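Local coordinates for protein acetylxylan esterase (Geobacillus stearothermophilus, PDB 5BN1) that removes acetyl groups from the xylose units of xylan and xylo-oligosaccharides as an octameric serine esterase of the GDSL family, at residues G36-V41 and I54-K59; N177-T182 and A186-D191. The protein carries 1 engineered substitution. All coordinates share one frame; numbering follows the deposited sequence. Where two conformers were deposited one is given.

Interaction 1 and interaction 2 are separate contacts of one SGNH-hydrolase domain; their centres are 23 Å apart, and even their nearest atoms stay about 11 Å from each other. Interaction 1 joins helix 37-48 to strand 55-58, at one edge of the parallel sheet within the chain, and the side chain of N58 there lies about 10 Å from that of S15, the inferred nucleophile. Interaction 2 packs helix 172-180 against the loop that carries D191, the probable charge-relay acid; the side chain of its L188 is about 9 Å from that of H194. Segments of both contacts reach the same neighbouring subunit of the octamer, 36-41 through Y40 and 177-182 through V179 and T182.

Interaction 1 of 2, residues G36-V41 and I54-K59; sequences GYVAYV and IRVVNK
V38, in the first turn of helix 37-48, points its side chain at strand 55-58 and lies against V56 and N58. Its CB is already in contact: N58 ND2 lies 4.0 Å from V38 CB. From there the side chain forks. CG1 stands anti to the backbone N (chi1 174°) and reaches V56, with 4.2 Å between V38 CG1 and V56 CG1; this is an apolar touch in which the two valines pass side by side, running opposite ways. The same methyl also borders the amide, V38 CG1 being 4.1 Å from N58 ND2. The other branch, CG2, sits beside the backbone N, where it meets the amide nitrogen at 4.0 Å (V38 CG2 to N58 ND2) and also lies over one face of the Y37 ring, toward its rim. All three carbons beyond CA thus border one nitrogen, yet none of them can accept its hydrogens.

Those hydrogens go elsewhere. N58 ND2 bonds to the carbonyl oxygens of T17 and L33, with a weak bond to D18 O, while N58 OD1 takes the backbone N-H of G60. The amide is therefore held from both ends, which should fix its rotation with V38 packed beside the nitrogen. F11, on the adjacent strand 8-13, touches both V38 and V56 and extends the apolar layer. This is helix-on-sheet packing in the α/β/α sandwich of the SGNH hydrolases, at the strand on the sheet's edge within the chain. Chemically the contact is mixed: the valines meet by apolar contact, whereas the buried amide gives its N-H groups to carbonyls of helix 15-18, which starts at the probable nucleophile S15, and of the L33 loop, and so links the strand to both.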
ATOM      1  N   GLY A  36      -9.247 -12.844 -19.930  1.00 14.56           N
ATOM      2  CA  GLY A  36     -10.332 -12.684 -20.880  1.00 14.12           C
ATOM      3  C   GLY A  36     -10.207 -13.783 -21.936  1.00 14.06           C
ATOM      4  O   GLY A  36      -9.839 -14.947 -21.741  1.00 13.52           O
ATOM      5  N   TYR A  37     -10.633 -13.369 -23.137  1.00 13.14           N
ATOM      6  CA  TYR A  37     -10.947 -14.389 -24.168  1.00 13.40           C
ATOM      7  C   TYR A  37      -9.678 -15.195 -24.551  1.00 12.15           C
ATOM      8  O   TYR A  37      -9.857 -16.357 -24.864  1.00 12.59           O
ATOM      9  CB  TYR A  37     -11.614 -13.833 -25.455  1.00 13.02           C
ATOM     10  CG  TYR A  37     -10.733 -13.096 -26.440  1.00 12.35           C
ATOM     11  CD1 TYR A  37     -10.373 -11.755 -26.303  1.00 12.53           C
ATOM     12  CD2 TYR A  37     -10.110 -13.811 -27.476  1.00 13.15           C
ATOM     13  CE1 TYR A  37      -9.493 -11.100 -27.172  1.00 12.78           C
ATOM     14  CE2 TYR A  37      -9.248 -13.151 -28.331  1.00 13.81           C
ATOM     15  CZ  TYR A  37      -8.932 -11.853 -28.189  1.00 15.30           C
ATOM     16  OH  TYR A  37      -8.003 -11.183 -29.038  1.00 15.25           O
ATOM     17  N   VAL A  38      -8.499 -14.597 -24.545  1.00 12.13           N
ATOM     18  CA  VAL A  38      -7.290 -15.363 -24.853  1.00 12.05           C
ATOM     19  C   VAL A  38      -7.119 -16.551 -23.871  1.00 12.30           C
ATOM     20  O   VAL A  38      -6.990 -17.663 -24.256  1.00 14.71           O
ATOM     21  CB  VAL A  38      -6.086 -14.477 -24.902  1.00 12.41           C
ATOM     22  CG1 VAL A  38      -4.781 -15.285 -25.085  1.00 14.04           C
ATOM     23  CG2 VAL A  38      -6.207 -13.447 -26.047  1.00 12.77           C
ATOM     24  N   ALA A  39      -7.247 -16.216 -22.601  1.00 12.11           N
ATOM     25  CA  ALA A  39      -7.114 -17.263 -21.630  1.00 12.98           C
ATOM     26  C   ALA A  39      -8.192 -18.289 -21.791  1.00 13.54           C
ATOM     27  O   ALA A  39      -7.932 -19.491 -21.533  1.00 14.03           O
ATOM     28  CB  ALA A  39      -7.133 -16.676 -20.223  1.00 12.85           C
ATOM     29  N   TYR A  40      -9.417 -17.875 -22.050  1.00 12.03           N
ATOM     30  CA  TYR A  40     -10.515 -18.789 -22.201  1.00 12.86           C
ATOM     31  C   TYR A  40     -10.335 -19.745 -23.385  1.00 12.23           C
ATOM     32  O   TYR A  40     -10.642 -20.927 -23.336  1.00 13.45           O
ATOM     33  CB  TYR A  40     -11.869 -18.109 -22.264  1.00 12.18           C
ATOM     34  CG  TYR A  40     -12.260 -17.240 -21.104  1.00 14.20           C
ATOM     35  CD1 TYR A  40     -11.605 -17.341 -19.927  1.00 14.27           C
ATOM     36  CD2 TYR A  40     -13.314 -16.448 -21.200  1.00 15.57           C
ATOM     37  CE1 TYR A  40     -11.952 -16.487 -18.848  1.00 16.45           C
ATOM     38  CE2 TYR A  40     -13.682 -15.564 -20.162  1.00 15.96           C
ATOM     39  CZ  TYR A  40     -13.015 -15.626 -19.020  1.00 17.46           C
ATOM     40  OH  TYR A  40     -13.393 -14.811 -17.909  1.00 18.85           O
ATOM     41  N   VAL A  41      -9.831 -19.173 -24.502  1.00 14.05           N
ATOM     42  CA  VAL A  41      -9.500 -19.995 -25.638  1.00 14.22           C
ATOM     43  C   VAL A  41      -8.478 -21.064 -25.260  1.00 14.39           C
ATOM     44  O   VAL A  41      -8.673 -22.242 -25.598  1.00 14.58           O
ATOM     45  CB  VAL A  41      -9.012 -19.067 -26.807  1.00 14.11           C
ATOM     46  CG1 VAL A  41      -8.251 -19.904 -27.840  1.00 14.93           C
ATOM     47  CG2 VAL A  41     -10.140 -18.235 -27.438  1.00 14.51           C
ATOM     48  N   ILE A  54      -0.349 -26.567 -28.214  1.00 23.76           N
ATOM     49  CA  ILE A  54      -0.081 -25.223 -28.736  1.00 25.50           C
ATOM     50  C   ILE A  54       0.569 -24.357 -27.705  1.00 24.78           C
ATOM     51  O   ILE A  54       0.286 -24.528 -26.483  1.00 30.43           O
ATOM     52  CB  ILE A  54      -1.330 -24.546 -29.282  1.00 29.80           C
ATOM     53  CG1 ILE A  54      -2.391 -24.482 -28.256  1.00 37.44           C
ATOM     54  CG2 ILE A  54      -1.843 -25.286 -30.487  1.00 36.85           C
ATOM     55  CD1 ILE A  54      -3.396 -23.436 -28.673  1.00 45.68           C
ATOM     56  N   ARG A  55       1.463 -23.488 -28.159  1.00 20.26           N
ATOM     57  CA  ARG A  55       2.042 -22.531 -27.273  0.50 21.57           C
ATOM     58  C   ARG A  55       1.427 -21.178 -27.655  1.00 23.30           C
ATOM     59  O   ARG A  55       1.254 -20.864 -28.747  1.00 23.55           O
ATOM     60  CB  ARG A  55       3.543 -22.425 -27.371  0.50 26.21           C
ATOM     61  CG  ARG A  55       4.301 -23.707 -27.645  0.50 28.07           C
ATOM     62  CD  ARG A  55       5.715 -23.182 -27.936  0.50 31.49           C
ATOM     63  NE  ARG A  55       5.783 -21.870 -27.223  0.50 34.53           N
ATOM     64  CZ  ARG A  55       6.797 -21.016 -27.258  0.50 32.65           C
ATOM     65  NH1 ARG A  55       7.851 -21.264 -28.020  0.50 35.46           N
ATOM     66  NH2 ARG A  55       6.729 -19.898 -26.586  0.50 35.17           N
ATOM     67  N   VAL A  56       0.945 -20.485 -26.639  1.00 22.00           N
ATOM     68  CA  VAL A  56       0.185 -19.225 -26.808  1.00 21.54           C
ATOM     69  C   VAL A  56       0.838 -18.093 -26.112  1.00 20.88           C
ATOM     70  O   VAL A  56       1.322 -18.182 -24.975  1.00 22.95           O
ATOM     71  CB  VAL A  56      -1.285 -19.416 -26.393  1.00 21.70           C
ATOM     72  CG1 VAL A  56      -2.087 -18.110 -26.575  1.00 20.85           C
ATOM     73  CG2 VAL A  56      -1.936 -20.531 -27.125  1.00 23.79           C
ATOM     74  N   VAL A  57       0.919 -16.924 -26.813  1.00 18.53           N
ATOM     75  CA  VAL A  57       1.505 -15.702 -26.345  1.00 18.19           C
ATOM     76  C   VAL A  57       0.431 -14.560 -26.511  1.00 18.62           C
ATOM     77  O   VAL A  57      -0.261 -14.541 -27.513  1.00 17.06           O
ATOM     78  CB  VAL A  57       2.757 -15.307 -27.184  1.00 25.33           C
ATOM     79  CG1 VAL A  57       3.441 -14.131 -26.575  1.00 26.03           C
ATOM     80  CG2 VAL A  57       3.729 -16.481 -27.304  1.00 32.00           C
ATOM     81  N   ASN A  58       0.307 -13.717 -25.481  1.00 17.16           N
ATOM     82  CA  ASN A  58      -0.588 -12.587 -25.516  1.00 16.27           C
ATOM     83  C   ASN A  58       0.157 -11.325 -25.525  1.00 15.23           C
ATOM     84  O   ASN A  58       0.864 -10.905 -24.604  1.00 17.40           O
ATOM     85  CB  ASN A  58      -1.521 -12.646 -24.286  1.00 15.18           C
ATOM     86  CG  ASN A  58      -2.615 -11.582 -24.357  1.00 17.76           C
ATOM     87  OD1 ASN A  58      -2.535 -10.616 -25.114  1.00 16.32           O
ATOM     88  ND2 ASN A  58      -3.619 -11.711 -23.470  1.00 15.06           N
ATOM     89  N   LYS A  59       0.090 -10.615 -26.668  1.00 15.81           N
ATOM     90  CA  LYS A  59       0.717  -9.335 -26.889  1.00 16.65           C
ATOM     91  C   LYS A  59      -0.229  -8.145 -26.940  1.00 15.93           C
ATOM     92  O   LYS A  59       0.086  -7.057 -27.441  1.00 15.87           O
ATOM     93  CB  LYS A  59       1.669  -9.358 -28.149  1.00 16.92           C
ATOM     94  CG  LYS A  59       2.862 -10.274 -27.895  1.00 18.91           C
ATOM     95  CD  LYS A  59       3.833  -9.745 -26.940  1.00 23.39           C
ATOM     96  CE  LYS A  59       5.172 -10.519 -26.963  1.00 27.32           C
ATOM     97  NZ  LYS A  59       6.183  -9.909 -26.066  1.00 33.20           N
TER

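Interaction 2 of 2, residues N177-T182 and A186-D191; sequences NEVLKT and AALAWD
The loop between helix 172-180 and helix 197-211, which carries the probable charge-relay acid D191, folds back on helix 172-180 through L188. This leucine makes its closest contacts through one methyl, CD1. L188 CD1 lies 4.0 Å from V179 CG1, the two side chains crossing at a slant. A longer touch, 4.4 Å, joins L188 CD1 to L180 CD2. In V179, CG1 is anti to the backbone N (chi1 177°), which turns this branch to the leucine. L180 sets off to one side, but its far end bends closer to L188. No hydrogen bond crosses between the segments; the contact is purely apolar. Just past the helix, K181 NZ forms a salt bridge with E178 OE1 (2.7 Å), on the syn side of the carboxylate but 31° out of its plane.

Farther along the loop, D191 OD2 bonds to H194 ND1, as expected of a Ser-His-Asp triad. I139, from another loop, touches both L180 and L188, and A47 of a neighbouring subunit packs on V179. The three side chains thus join helix 172-180 to the loop that runs on, past D191 and H194, to helix 197-211.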
ATOM      1  N   ASN A 177     -24.063  -9.520 -31.866  1.00 14.22           N
ATOM      2  CA  ASN A 177     -25.364  -9.183 -32.322  1.00 14.29           C
ATOM      3  C   ASN A 177     -26.394 -10.281 -31.979  1.00 14.49           C
ATOM      4  O   ASN A 177     -27.544  -9.912 -31.665  1.00 15.79           O
ATOM      5  CB  ASN A 177     -25.347  -9.010 -33.843  1.00 14.85           C
ATOM      6  CG  ASN A 177     -24.635  -7.742 -34.300  1.00 18.15           C
ATOM      7  OD1 ASN A 177     -24.355  -6.879 -33.501  1.00 15.90           O
ATOM      8  ND2 ASN A 177     -24.313  -7.681 -35.602  1.00 17.78           N
ATOM      9  N   GLU A 178     -25.957 -11.529 -32.063  1.00 16.03           N
ATOM     10  CA  GLU A 178     -26.925 -12.648 -31.720  1.00 16.26           C
ATOM     11  C   GLU A 178     -27.377 -12.542 -30.261  1.00 18.71           C
ATOM     12  O   GLU A 178     -28.567 -12.591 -29.960  1.00 18.46           O
ATOM     13  CB  GLU A 178     -26.248 -13.909 -32.002  1.00 22.35           C
ATOM     14  CG  GLU A 178     -27.118 -15.130 -31.586  1.00 29.05           C
ATOM     15  CD  GLU A 178     -28.415 -15.324 -32.404  1.00 43.64           C
ATOM     16  OE1 GLU A 178     -28.606 -14.791 -33.583  1.00 40.48           O
ATOM     17  OE2 GLU A 178     -29.266 -16.054 -31.767  1.00 45.83           O
ATOM     18  N   VAL A 179     -26.439 -12.235 -29.388  1.00 17.34           N
ATOM     19  CA  VAL A 179     -26.826 -12.125 -27.956  1.00 15.28           C
ATOM     20  C   VAL A 179     -27.676 -10.876 -27.670  1.00 14.53           C
ATOM     21  O   VAL A 179     -28.491 -10.819 -26.764  1.00 16.29           O
ATOM     22  CB  VAL A 179     -25.562 -12.219 -27.086  1.00 16.26           C
ATOM     23  CG1 VAL A 179     -25.884 -12.037 -25.617  1.00 16.88           C
ATOM     24  CG2 VAL A 179     -24.877 -13.576 -27.305  1.00 18.17           C
ATOM     25  N   LEU A 180     -27.362  -9.804 -28.405  1.00 14.83           N
ATOM     26  CA  LEU A 180     -28.084  -8.542 -28.298  1.00 13.07           C
ATOM     27  C   LEU A 180     -29.534  -8.620 -28.763  1.00 16.05           C
ATOM     28  O   LEU A 180     -30.342  -7.723 -28.449  1.00 16.54           O
ATOM     29  CB  LEU A 180     -27.292  -7.461 -29.023  1.00 14.89           C
ATOM     30  CG  LEU A 180     -25.965  -7.071 -28.386  1.00 15.68           C
ATOM     31  CD1 LEU A 180     -25.138  -6.243 -29.369  1.00 18.11           C
ATOM     32  CD2 LEU A 180     -26.201  -6.259 -27.112  1.00 17.84           C
ATOM     33  N   LYS A 181     -29.912  -9.763 -29.386  1.00 16.01           N
ATOM     34  CA  LYS A 181     -31.344  -9.991 -29.582  1.00 18.53           C
ATOM     35  C   LYS A 181     -32.072 -10.189 -28.282  1.00 21.23           C
ATOM     36  O   LYS A 181     -33.314  -9.975 -28.241  1.00 20.82           O
ATOM     37  CB  LYS A 181     -31.571 -11.183 -30.480  1.00 19.69           C
ATOM     38  CG  LYS A 181     -31.034 -10.907 -31.885  1.00 24.25           C
ATOM     39  CD  LYS A 181     -31.340 -12.098 -32.815  1.00 32.12           C
ATOM     40  CE  LYS A 181     -30.635 -11.999 -34.136  1.00 43.02           C
ATOM     41  NZ  LYS A 181     -30.590 -13.350 -34.777  1.00 52.02           N
ATOM     42  N   THR A 182     -31.364 -10.583 -27.220  1.00 18.30           N
ATOM     43  CA  THR A 182     -31.896 -10.903 -25.942  1.00 17.45           C
ATOM     44  C   THR A 182     -31.551  -9.860 -24.876  1.00 19.44           C
ATOM     45  O   THR A 182     -32.402  -9.445 -24.128  1.00 20.78           O
ATOM     46  CB  THR A 182     -31.423 -12.255 -25.503  1.00 18.66           C
ATOM     47  OG1 THR A 182     -31.876 -13.257 -26.436  1.00 21.81           O
ATOM     48  CG2 THR A 182     -31.895 -12.674 -24.098  1.00 19.90           C
ATOM     49  N   ALA A 186     -25.805  -3.026 -21.588  1.00 12.67           N
ATOM     50  CA  ALA A 186     -25.270  -2.879 -20.236  1.00 12.97           C
ATOM     51  C   ALA A 186     -25.194  -4.191 -19.463  1.00 12.04           C
ATOM     52  O   ALA A 186     -24.431  -4.306 -18.548  1.00 12.56           O
ATOM     53  CB  ALA A 186     -26.129  -1.934 -19.474  1.00 12.78           C
ATOM     54  N   ALA A 187     -25.978  -5.192 -19.886  1.00 13.13           N
ATOM     55  CA  ALA A 187     -25.885  -6.536 -19.289  1.00 11.68           C
ATOM     56  C   ALA A 187     -24.576  -7.256 -19.602  1.00 13.95           C
ATOM     57  O   ALA A 187     -24.164  -8.164 -18.847  1.00 14.17           O
ATOM     58  CB  ALA A 187     -27.092  -7.366 -19.649  1.00 13.62           C
ATOM     59  N   LEU A 188     -23.924  -6.864 -20.699  1.00 11.85           N
ATOM     60  CA  LEU A 188     -22.646  -7.383 -21.092  1.00 12.07           C
ATOM     61  C   LEU A 188     -21.490  -6.400 -20.839  1.00 12.45           C
ATOM     62  O   LEU A 188     -20.350  -6.825 -20.546  1.00 14.24           O
ATOM     63  CB  LEU A 188     -22.653  -7.708 -22.593  1.00 12.99           C
ATOM     64  CG  LEU A 188     -23.578  -8.882 -22.997  1.00 13.78           C
ATOM     65  CD1 LEU A 188     -23.709  -8.844 -24.533  1.00 18.30           C
ATOM     66  CD2 LEU A 188     -22.957 -10.164 -22.513  1.00 18.61           C
ATOM     67  N   ALA A 189     -21.715  -5.090 -20.996  1.00 12.08           N
ATOM     68  CA  ALA A 189     -20.682  -4.100 -20.896  1.00 12.62           C
ATOM     69  C   ALA A 189     -21.281  -2.725 -20.683  1.00 12.30           C
ATOM     70  O   ALA A 189     -21.953  -2.136 -21.543  1.00 12.47           O
ATOM     71  CB  ALA A 189     -19.780  -4.049 -22.161  1.00 14.27           C
ATOM     72  N   TRP A 190     -21.078  -2.176 -19.480  1.00 12.38           N
ATOM     73  CA  TRP A 190     -21.531  -0.845 -19.215  1.00 11.21           C
ATOM     74  C   TRP A 190     -21.041   0.173 -20.279  1.00 12.46           C
ATOM     75  O   TRP A 190     -21.838   1.044 -20.633  1.00 12.21           O
ATOM     76  CB  TRP A 190     -21.115  -0.328 -17.858  1.00 13.22           C
ATOM     77  CG  TRP A 190     -21.980  -0.729 -16.692  1.00 13.08           C
ATOM     78  CD1 TRP A 190     -23.016  -1.587 -16.670  1.00 14.54           C
ATOM     79  CD2 TRP A 190     -21.811  -0.213 -15.349  1.00 14.59           C
ATOM     80  NE1 TRP A 190     -23.537  -1.629 -15.357  1.00 14.77           N
ATOM     81  CE2 TRP A 190     -22.831  -0.792 -14.570  1.00 15.60           C
ATOM     82  CE3 TRP A 190     -20.948   0.695 -14.779  1.00 15.13           C
ATOM     83  CZ2 TRP A 190     -22.964  -0.486 -13.210  1.00 17.28           C
ATOM     84  CZ3 TRP A 190     -21.063   0.973 -13.348  1.00 18.07           C
ATOM     85  CH2 TRP A 190     -22.098   0.421 -12.662  1.00 16.62           C
ATOM     86  N   ASP A 191     -19.795   0.043 -20.713  1.00 12.07           N
ATOM     87  CA  ASP A 191     -19.282   1.069 -21.648  1.00 12.17           C
ATOM     88  C   ASP A 191     -19.395   0.541 -23.101  1.00 11.48           C
ATOM     89  O   ASP A 191     -18.893   1.257 -23.974  1.00 12.15           O
ATOM     90  CB  ASP A 191     -17.824   1.386 -21.286  1.00 11.10           C
ATOM     91  CG  ASP A 191     -16.872   0.282 -21.436  1.00 14.17           C
ATOM     92  OD1 ASP A 191     -17.176  -0.801 -22.017  1.00 12.60           O
ATOM     93  OD2 ASP A 191     -15.697   0.437 -20.932  1.00 15.54           O
TER